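Local coordinates for CytC3 (Streptomyces, PDB 3GJA), which is a nonheme iron halogenase of the phytanoyl-CoA dioxygenase family that probably chlorinates its substrate with the help of 2-oxoglutarate and oxygen, at residues A152-T157 against D251-F256. Sequence-based numbering, arbitrary orientation.
Sequences AFTHST and DYRMGF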
loop_
_atom_site.group_PDB
_atom_site.type_symbol
_atom_site.label_atom_id
_atom_site.label_comp_id
_atom_site.label_asym_id
_atom_site.label_seq_id
_atom_site.Cartn_x
_atom_site.Cartn_y
_atom_site.Cartn_z
ATOM N N ALA A 152 6.700 -1.537 8.149
ATOM C CA ALA A 152 7.903 -0.824 8.553
ATOM C C ALA A 152 9.109 -1.700 8.217
ATOM O O ALA A 152 9.253 -2.792 8.759
ATOM C CB ALA A 152 7.859 -0.538 10.047
ATOM N N PHE A 153 9.960 -1.234 7.308
ATOM C CA PHE A 153 11.147 -1.994 6.913
ATOM C C PHE A 153 12.277 -1.624 7.859
ATOM O O PHE A 153 13.231 -2.374 8.060
ATOM C CB PHE A 153 11.541 -1.656 5.466
ATOM C CG PHE A 153 10.805 -2.470 4.421
ATOM C CD1 PHE A 153 9.732 -3.286 4.771
ATOM C CD2 PHE A 153 11.188 -2.409 3.087
ATOM C CE1 PHE A 153 9.053 -4.032 3.813
ATOM C CE2 PHE A 153 10.510 -3.154 2.111
ATOM C CZ PHE A 153 9.446 -3.963 2.476
ATOM N N THR A 154 12.135 -0.438 8.426
ATOM C CA THR A 154 13.068 0.135 9.378
ATOM C C THR A 154 12.149 0.408 10.570
ATOM O O THR A 154 10.934 0.309 10.427
ATOM C CB THR A 154 13.624 1.449 8.786
ATOM O OG1 THR A 154 15.011 1.290 8.476
ATOM C CG2 THR A 154 13.411 2.596 9.713
ATOM N N HIS A 155 12.678 0.721 11.743
ATOM C CA HIS A 155 11.760 0.995 12.839
ATOM C C HIS A 155 11.088 2.345 12.568
ATOM O O HIS A 155 11.691 3.244 11.987
ATOM C CB HIS A 155 12.490 1.030 14.197
ATOM C CG HIS A 155 13.483 2.145 14.333
ATOM N ND1 HIS A 155 13.853 2.665 15.556
ATOM C CD2 HIS A 155 14.208 2.819 13.406
ATOM C CE1 HIS A 155 14.762 3.607 15.377
ATOM N NE2 HIS A 155 14.996 3.719 14.083
ATOM N N SER A 156 9.828 2.473 12.956
ATOM C CA SER A 156 9.117 3.730 12.777
ATOM C C SER A 156 8.799 4.206 14.183
ATOM O O SER A 156 7.955 3.630 14.872
ATOM C CB SER A 156 7.822 3.532 11.988
ATOM O OG SER A 156 7.173 4.775 11.795
ATOM N N THR A 157 9.500 5.251 14.603
ATOM C CA THR A 157 9.347 5.802 15.941
ATOM C C THR A 157 8.849 7.235 15.913
ATOM O O THR A 157 8.690 7.837 14.844
ATOM C CB THR A 157 10.688 5.816 16.666
ATOM O OG1 THR A 157 11.577 6.710 15.978
ATOM C CG2 THR A 157 11.302 4.414 16.690
ATOM N N ASP A 251 19.625 7.839 11.082
ATOM C CA ASP A 251 18.424 7.100 11.452
ATOM C C ASP A 251 17.274 7.383 10.495
ATOM O O ASP A 251 16.407 8.199 10.776
ATOM C CB ASP A 251 18.023 7.448 12.897
ATOM C CG ASP A 251 16.679 6.850 13.302
ATOM O OD1 ASP A 251 16.300 5.798 12.748
ATOM O OD2 ASP A 251 16.009 7.428 14.190
ATOM N N TYR A 252 17.268 6.713 9.354
ATOM C CA TYR A 252 16.196 6.926 8.392
ATOM C C TYR A 252 15.083 5.926 8.637
ATOM O O TYR A 252 15.318 4.810 9.096
ATOM C CB TYR A 252 16.698 6.759 6.961
ATOM C CG TYR A 252 16.991 5.328 6.591
ATOM C CD1 TYR A 252 18.229 4.753 6.874
ATOM C CD2 TYR A 252 16.016 4.533 5.986
ATOM C CE1 TYR A 252 18.494 3.420 6.562
ATOM C CE2 TYR A 252 16.266 3.198 5.670
ATOM C CZ TYR A 252 17.506 2.648 5.960
ATOM O OH TYR A 252 17.757 1.335 5.650
ATOM N N ARG A 253 13.862 6.337 8.338
ATOM C CA ARG A 253 12.724 5.466 8.505
ATOM C C ARG A 253 12.251 5.063 7.117
ATOM O O ARG A 253 12.116 5.910 6.229
ATOM C CB ARG A 253 11.616 6.187 9.266
ATOM C CG ARG A 253 10.303 5.451 9.258
ATOM C CD ARG A 253 9.445 5.924 8.101
ATOM N NE ARG A 253 8.467 6.918 8.528
ATOM C CZ ARG A 253 7.659 7.571 7.698
ATOM N NH1 ARG A 253 7.715 7.348 6.388
ATOM N NH2 ARG A 253 6.764 8.422 8.181
ATOM N N MET A 254 12.021 3.771 6.919
ATOM C CA MET A 254 11.561 3.294 5.626
ATOM C C MET A 254 10.295 2.468 5.748
ATOM O O MET A 254 10.266 1.440 6.425
ATOM C CB MET A 254 12.641 2.457 4.939
ATOM C CG MET A 254 12.286 2.049 3.506
ATOM S SD MET A 254 12.017 3.479 2.418
ATOM C CE MET A 254 13.697 4.049 2.223
ATOM N N GLY A 255 9.243 2.937 5.093
ATOM C CA GLY A 255 7.987 2.218 5.106
ATOM C C GLY A 255 7.687 1.720 3.702
ATOM O O GLY A 255 7.975 2.401 2.717
ATOM N N PHE A 256 7.136 0.517 3.602
ATOM C CA PHE A 256 6.786 -0.043 2.306
ATOM C C PHE A 256 5.278 -0.248 2.320
ATOM O O PHE A 256 4.763 -1.022 3.120
ATOM C CB PHE A 256 7.495 -1.382 2.074
ATOM C CG PHE A 256 7.068 -2.074 0.805
ATOM C CD1 PHE A 256 7.297 -1.479 -0.435
ATOM C CD2 PHE A 256 6.380 -3.281 0.854
ATOM C CE1 PHE A 256 6.839 -2.077 -1.617
ATOM C CE2 PHE A 256 5.915 -3.893 -0.316
ATOM C CZ PHE A 256 6.147 -3.284 -1.558
#
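Phe153 and Met254 meet where strand 147-152 ends and strand 253-262 begins, neighbouring antiparallel strands of the cupin-type beta barrel on which the phytanoyl-CoA dioxygenase family is built. Ala152 and Gly255 form the last ladder position, a non-hydrogen-bonded pair, after which the 152-157 segment leaves the sheet into a loop. Both amides at this turn reach one acceptor: Phe153 N donates to Met254 O at 2.8 Å, while Thr154 N adds a weak bond at 3.3 Å. The Phe153 ring then lies alongside that of Phe256, pointing the same way. Their planes are only 24° apart but so far slid that the rings barely overlap; what covers the Phe153 face is instead Phe256 CB, a CH-pi contact 3.5 Å from the ring centroid. CG of Phe153 stands anti to its carbonyl carbon (chi1 -85°), which lays the ring face against Phe256 CB. Trp41 and Met37 of helix 34-49, with His80, also pack on Phe153, joining these strand ends to helix 34-49. Cutting this side chain back to alanine is likely to strip Phe256 CB of its aromatic partner and leave a gap beside Trp41 and His80. Thr154 CB comes 3.4 Å from Met254 N, with OG1 near the Tyr252 ring, although the placing of its methyl is doubtful. Further along, His155 NE2 donates in its ring plane to the syn side of Asp251 OD1 at 2.8 Å, approaching well out of the carboxylate plane, which is turned 41° from the imidazole.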